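Local coordinates for protein Lys-gingipain W83 (Porphyromonas gingivalis, PDB 6I9A) that cleaves proteins after lysine residues as a secreted cysteine endopeptidase of family C25, and may act as a virulence factor in periodontal disease, at residues A[188-193]-A[201-206]; A[143-148]-A[237-242]. One frame throughout, in Å; residues are numbered along the deposited sequence.

Contact 1 (A[188-193]-A[201-206])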
loop_
_atom_site.group_PDB
_atom_site.type_symbol
_atom_site.label_atom_id
_atom_site.label_comp_id
_atom_site.label_asym_id
_atom_site.label_seq_id
_atom_site.Cartn_x
_atom_site.Cartn_y
_atom_site.Cartn_z
ATOM N N ASP A 188 3.091 17.966 13.465
ATOM C CA ASP A 188 3.511 17.202 14.636
ATOM C C ASP A 188 4.246 15.962 14.182
ATOM O O ASP A 188 3.639 15.041 13.616
ATOM C CB ASP A 188 2.296 16.821 15.479
ATOM C CG ASP A 188 1.521 18.026 15.971
ATOM O OD1 ASP A 188 0.612 18.489 15.257
ATOM O OD2 ASP A 188 1.884 18.573 17.035
ATOM N N VAL A 189 5.546 15.959 14.370
ATOM C CA VAL A 189 6.403 14.861 13.980
ATOM C C VAL A 189 6.864 14.240 15.288
ATOM O O VAL A 189 7.890 14.631 15.869
ATOM C CB VAL A 189 7.521 15.312 13.050
ATOM C CG1 VAL A 189 8.420 14.128 12.697
ATOM C CG2 VAL A 189 6.954 15.950 11.784
ATOM N N TYR A 190 6.056 13.325 15.818
ATOM C CA TYR A 190 6.388 12.679 17.093
ATOM C C TYR A 190 7.517 11.717 16.809
ATOM O O TYR A 190 7.379 10.846 15.952
ATOM C CB TYR A 190 5.180 11.944 17.649
ATOM C CG TYR A 190 3.906 12.754 17.741
ATOM C CD1 TYR A 190 3.790 13.824 18.628
ATOM C CD2 TYR A 190 2.791 12.411 16.980
ATOM C CE1 TYR A 190 2.589 14.532 18.745
ATOM C CE2 TYR A 190 1.586 13.069 17.121
ATOM C CZ TYR A 190 1.498 14.139 17.983
ATOM O OH TYR A 190 0.264 14.751 18.124
ATOM N N ASN A 191 8.646 11.872 17.486
ATOM C CA ASN A 191 9.818 11.028 17.162
ATOM C C ASN A 191 10.539 10.659 18.436
ATOM O O ASN A 191 10.712 11.498 19.335
ATOM C CB ASN A 191 10.741 11.747 16.166
ATOM C CG ASN A 191 11.410 12.985 16.691
ATOM O OD1 ASN A 191 12.597 12.936 17.048
ATOM N ND2 ASN A 191 10.707 14.117 16.727
ATOM N N TYR A 192 10.941 9.396 18.508
ATOM C CA TYR A 192 11.662 8.869 19.659
ATOM C C TYR A 192 12.906 8.196 19.122
ATOM O O TYR A 192 12.826 7.148 18.452
ATOM C CB TYR A 192 10.764 7.888 20.395
ATOM C CG TYR A 192 9.570 8.582 20.994
ATOM C CD1 TYR A 192 8.459 8.907 20.207
ATOM C CD2 TYR A 192 9.583 9.024 22.328
ATOM C CE1 TYR A 192 7.395 9.642 20.723
ATOM C CE2 TYR A 192 8.515 9.749 22.854
ATOM C CZ TYR A 192 7.412 10.038 22.055
ATOM O OH TYR A 192 6.357 10.764 22.559
ATOM N N LEU A 193 14.047 8.809 19.360
ATOM C CA LEU A 193 15.315 8.348 18.814
ATOM C C LEU A 193 16.040 7.402 19.703
ATOM O O LEU A 193 16.926 6.689 19.237
ATOM C CB LEU A 193 16.207 9.582 18.543
ATOM C CG LEU A 193 15.681 10.533 17.426
ATOM C CD1 LEU A 193 16.454 11.861 17.391
ATOM C CD2 LEU A 193 15.631 9.817 16.044
ATOM N N TYR A 201 3.574 5.520 22.195
ATOM C CA TYR A 201 2.434 4.982 21.434
ATOM C C TYR A 201 1.116 5.707 21.738
ATOM O O TYR A 201 0.126 5.431 21.069
ATOM C CB TYR A 201 2.308 3.474 21.638
ATOM C CG TYR A 201 3.546 2.751 21.103
ATOM C CD1 TYR A 201 3.922 2.868 19.760
ATOM C CD2 TYR A 201 4.318 1.935 21.936
ATOM C CE1 TYR A 201 5.015 2.185 19.253
ATOM C CE2 TYR A 201 5.431 1.265 21.441
ATOM C CZ TYR A 201 5.768 1.396 20.097
ATOM O OH TYR A 201 6.851 0.731 19.570
ATOM N N SER A 202 1.130 6.685 22.648
ATOM C CA SER A 202 -0.081 7.492 22.874
ATOM C C SER A 202 -0.545 8.160 21.600
ATOM O O SER A 202 -1.751 8.355 21.361
ATOM C CB SER A 202 0.218 8.582 23.904
ATOM O OG SER A 202 0.273 7.979 25.180
ATOM N N HIS A 203 0.426 8.525 20.750
ATOM C CA HIS A 203 0.144 9.262 19.514
ATOM C C HIS A 203 -0.650 8.414 18.511
ATOM O O HIS A 203 -1.357 8.980 17.672
ATOM C CB HIS A 203 1.459 9.760 18.898
ATOM C CG HIS A 203 2.322 10.463 19.906
ATOM N ND1 HIS A 203 1.916 11.611 20.550
ATOM C CD2 HIS A 203 3.557 10.138 20.349
ATOM C CE1 HIS A 203 2.912 11.940 21.361
ATOM N NE2 HIS A 203 3.917 11.078 21.276
ATOM N N LEU A 204 -0.594 7.078 18.634
ATOM C CA LEU A 204 -1.437 6.264 17.762
ATOM C C LEU A 204 -2.903 6.437 18.086
ATOM O O LEU A 204 -3.743 6.327 17.198
ATOM C CB LEU A 204 -1.093 4.780 17.945
ATOM C CG LEU A 204 0.340 4.354 17.542
ATOM C CD1 LEU A 204 0.477 2.866 17.755
ATOM C CD2 LEU A 204 0.649 4.713 16.073
ATOM N N ASN A 205 -3.210 6.776 19.344
ATOM C CA ASN A 205 -4.584 7.014 19.764
ATOM C C ASN A 205 -5.055 8.390 19.365
ATOM O O ASN A 205 -6.182 8.548 18.874
ATOM C CB ASN A 205 -4.682 6.888 21.279
ATOM C CG ASN A 205 -4.518 5.502 21.770
ATOM O OD1 ASN A 205 -5.026 4.543 21.175
ATOM N ND2 ASN A 205 -3.794 5.360 22.865
ATOM N N THR A 206 -4.226 9.420 19.587
ATOM C CA THR A 206 -4.673 10.789 19.344
ATOM C C THR A 206 -4.730 11.106 17.862
ATOM O O THR A 206 -5.555 11.939 17.454
ATOM C CB THR A 206 -3.811 11.806 20.093
ATOM O OG1 THR A 206 -2.468 11.649 19.650
ATOM C CG2 THR A 206 -3.884 11.635 21.612
HETATM O O HOH W 1 -2.004 13.195 17.504
#
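An aromatic cluster of Y190, Y192 and H203 joins the edge strand of the six-stranded sheet in the C25 peptidase domain to the short helix 202-206. At its heart is a face-to-face stack: the rings of Y190 and H203 lie almost parallel, planes 8° apart and centroids 3.7 Å apart. With CG of H203 anti to the carbonyl carbon (chi1 -49°), the imidazole swings out to lie against Y190. H203 ND1 sits over the middle of the tyrosine ring, while Y190 CB adds a CH-pi contact on the imidazole face that its own ring covers, 3.9 Å from the imidazole centroid. At the imidazole rim, Y192 OH and H203 NE2 are hydrogen-bonded at 2.8 Å, NE2 near the plane of the phenol ring; either atom could be the donor. The imidazole is thus held at a face and an edge. A water 2.8 Å from Y190 OH and 2.7 Å from T206 OG1 ties the Y190 hydroxyl to the helix. On the strand, the CA-CB bonds of Y190 and Y192 point toward the helix; that of N191 points away, its side chain packing on M176 of helix 163-178. Strand 188-192 pairs with strand 152-157, whose L154 is touched by L204 from the helix.

Contact 2 (A[143-148]-A[237-242])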
loop_
_atom_site.group_PDB
_atom_site.type_symbol
_atom_site.label_atom_id
_atom_site.label_comp_id
_atom_site.label_asym_id
_atom_site.label_seq_id
_atom_site.Cartn_x
_atom_site.Cartn_y
_atom_site.Cartn_z
ATOM N N THR A 143 -13.613 10.887 4.380
ATOM C CA THR A 143 -14.844 11.221 5.122
ATOM C C THR A 143 -14.570 11.355 6.617
ATOM O O THR A 143 -15.520 11.467 7.404
ATOM C CB THR A 143 -15.900 10.134 4.865
ATOM O OG1 THR A 143 -15.343 8.893 5.280
ATOM C CG2 THR A 143 -16.378 10.110 3.430
ATOM N N MET A 144 -13.283 11.390 7.034
ATOM C CA MET A 144 -12.997 11.525 8.459
ATOM C C MET A 144 -13.360 12.935 8.941
ATOM O O MET A 144 -13.116 13.921 8.218
ATOM C CB MET A 144 -11.502 11.209 8.736
ATOM C CG MET A 144 -10.512 12.189 8.128
ATOM S SD MET A 144 -10.206 12.036 6.326
ATOM C CE MET A 144 -9.221 10.530 6.219
ATOM N N PRO A 145 -13.867 13.044 10.199
ATOM C CA PRO A 145 -14.202 14.392 10.759
ATOM C C PRO A 145 -12.997 15.199 11.311
ATOM O O PRO A 145 -13.148 16.409 11.575
ATOM C CB PRO A 145 -15.161 14.073 11.900
ATOM C CG PRO A 145 -14.761 12.709 12.371
ATOM C CD PRO A 145 -14.326 11.953 11.086
ATOM N N ASP A 146 -11.847 14.551 11.559
ATOM C CA ASP A 146 -10.645 15.272 12.023
ATOM C C ASP A 146 -9.543 15.034 10.972
ATOM O O ASP A 146 -8.592 14.297 11.282
ATOM C CB ASP A 146 -10.188 14.869 13.471
ATOM C CG ASP A 146 -8.909 15.611 13.917
ATOM O OD1 ASP A 146 -8.586 16.630 13.308
ATOM O OD2 ASP A 146 -8.219 15.137 14.894
ATOM N N LYS A 147 -9.518 15.880 9.904
ATOM C CA LYS A 147 -8.427 15.723 8.878
ATOM C C LYS A 147 -7.081 16.202 9.401
ATOM O O LYS A 147 -6.054 15.842 8.810
ATOM C CB LYS A 147 -8.816 16.416 7.561
ATOM C CG LYS A 147 -10.094 15.771 7.005
ATOM C CD LYS A 147 -10.583 16.458 5.778
ATOM C CE LYS A 147 -11.681 15.662 5.089
ATOM N NZ LYS A 147 -12.955 15.510 5.893
ATOM N N SER A 148 -7.056 16.962 10.506
ATOM C CA SER A 148 -5.764 17.431 11.028
ATOM C C SER A 148 -4.829 16.260 11.425
ATOM O O SER A 148 -3.620 16.469 11.471
ATOM C CB SER A 148 -5.953 18.372 12.208
ATOM O OG SER A 148 -6.289 17.663 13.379
ATOM N N ASN A 237 -8.125 5.201 18.186
ATOM C CA ASN A 237 -8.043 6.146 17.078
ATOM C C ASN A 237 -9.187 5.993 16.072
ATOM O O ASN A 237 -8.978 5.863 14.863
ATOM C CB ASN A 237 -6.686 5.999 16.349
ATOM C CG ASN A 237 -6.376 4.638 15.796
ATOM O OD1 ASN A 237 -6.480 3.620 16.492
ATOM N ND2 ASN A 237 -6.036 4.582 14.512
ATOM N N LYS A 238 -10.424 6.052 16.583
ATOM C CA LYS A 238 -11.588 6.012 15.715
ATOM C C LYS A 238 -11.477 7.142 14.724
ATOM O O LYS A 238 -11.150 8.280 15.077
ATOM C CB LYS A 238 -12.893 6.064 16.534
ATOM C CG LYS A 238 -14.159 6.079 15.651
ATOM C CD LYS A 238 -15.439 5.945 16.465
ATOM C CE LYS A 238 -16.657 6.251 15.618
ATOM N NZ LYS A 238 -17.912 6.159 16.398
ATOM N N ASP A 239 -11.727 6.817 13.433
ATOM C CA ASP A 239 -11.723 7.741 12.316
ATOM C C ASP A 239 -10.351 8.339 12.023
ATOM O O ASP A 239 -10.263 9.283 11.251
ATOM C CB ASP A 239 -12.751 8.868 12.533
ATOM C CG ASP A 239 -14.208 8.454 12.629
ATOM O OD1 ASP A 239 -14.555 7.358 12.182
ATOM O OD2 ASP A 239 -14.997 9.218 13.206
ATOM N N LYS A 240 -9.267 7.750 12.561
ATOM C CA LYS A 240 -7.923 8.308 12.366
ATOM C C LYS A 240 -6.953 7.196 11.990
ATOM O O LYS A 240 -6.025 6.845 12.746
ATOM C CB LYS A 240 -7.493 9.033 13.654
ATOM C CG LYS A 240 -8.346 10.314 13.900
ATOM C CD LYS A 240 -7.938 11.001 15.202
ATOM C CE LYS A 240 -8.264 10.195 16.432
ATOM N NZ LYS A 240 -8.246 11.006 17.719
ATOM N N TYR A 241 -7.180 6.611 10.799
ATOM C CA TYR A 241 -6.470 5.407 10.415
ATOM C C TYR A 241 -5.170 5.716 9.721
ATOM O O TYR A 241 -5.042 6.608 8.897
ATOM C CB TYR A 241 -7.380 4.510 9.536
ATOM C CG TYR A 241 -8.726 4.344 10.212
ATOM C CD1 TYR A 241 -8.814 3.883 11.525
ATOM C CD2 TYR A 241 -9.890 4.770 9.585
ATOM C CE1 TYR A 241 -10.037 3.854 12.197
ATOM C CE2 TYR A 241 -11.138 4.718 10.245
ATOM C CZ TYR A 241 -11.193 4.259 11.551
ATOM O OH TYR A 241 -12.369 4.220 12.272
ATOM N N PHE A 242 -4.153 4.879 10.025
ATOM C CA PHE A 242 -2.794 5.121 9.536
ATOM C C PHE A 242 -2.256 3.985 8.658
ATOM O O PHE A 242 -2.764 2.844 8.673
ATOM C CB PHE A 242 -1.840 5.397 10.740
ATOM C CG PHE A 242 -1.931 4.398 11.885
ATOM C CD1 PHE A 242 -1.316 3.144 11.812
ATOM C CD2 PHE A 242 -2.574 4.751 13.067
ATOM C CE1 PHE A 242 -1.430 2.248 12.870
ATOM C CE2 PHE A 242 -2.661 3.868 14.120
ATOM C CZ PHE A 242 -2.076 2.646 14.040
HETATM O O HOH W 2 -11.008 11.976 12.107
#
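This is a loop-to-loop contact at the surface of the C25 peptidase domain, where the connection from helix 126-141 to strand 152-157 meets a type II beta turn, N237 to K240, just before strand 242-247. Van der Waals touches and one bridging water make up the junction. The backbones come nearest at M144 and D239, with M144 CB 3.4 Å from D239 O. In the methionine, chi1 of 66° sets CG between the backbone N and the carbonyl carbon, and from there the chain leads away, leaving CB as the atom that touches the turn. P145 meets the D239 side chain at about a right angle: the carboxylate oxygen D239 OD2 lies 3.5 Å from P145 CD and nearly as close to CG. D239 has positive phi (65°), as expected at the third position of such a turn, which is closed by the bond from K240 N to N237 O. D239 N donates to Y241 OH at 2.9 Å, tying the turn to the tyrosine ring. With CG anti to the backbone N (chi1 179°), the D146 carboxylate extends to the K240 chain; S148 OG holds OD1 on its syn lone pair, while D146 OD2 only brushes K240 CD, 4.2 Å away. K240 NZ instead bonds to T206 O, although the nearby carboxylate may still favour its positive charge. The water joins the two backbones, accepting from D146 N at 2.8 Å and donating to D239 O at 2.9 Å.

Overall arrangement
Both contacts lie toward the surface of the same C25 peptidase domain, their centres about 15 Å apart, but they join different kinds of element. Contact 1 sets an edge strand against a helix through stacked rings and a direct side-chain bond; contact 2 brings two loops together through aliphatic carbons, carbonyl and carboxylate oxygens. Each also has one bridging water, between side chains in contact 1 and between backbones in contact 2. The lysine bond to the end of helix 202-206 joins the two contacts, and beside it N237 CB packs against L204 O. All four segments form or lead into strands of one six-stranded sheet: 188-192 itself, and 152-157, 210-214 and 242-247 after the other three.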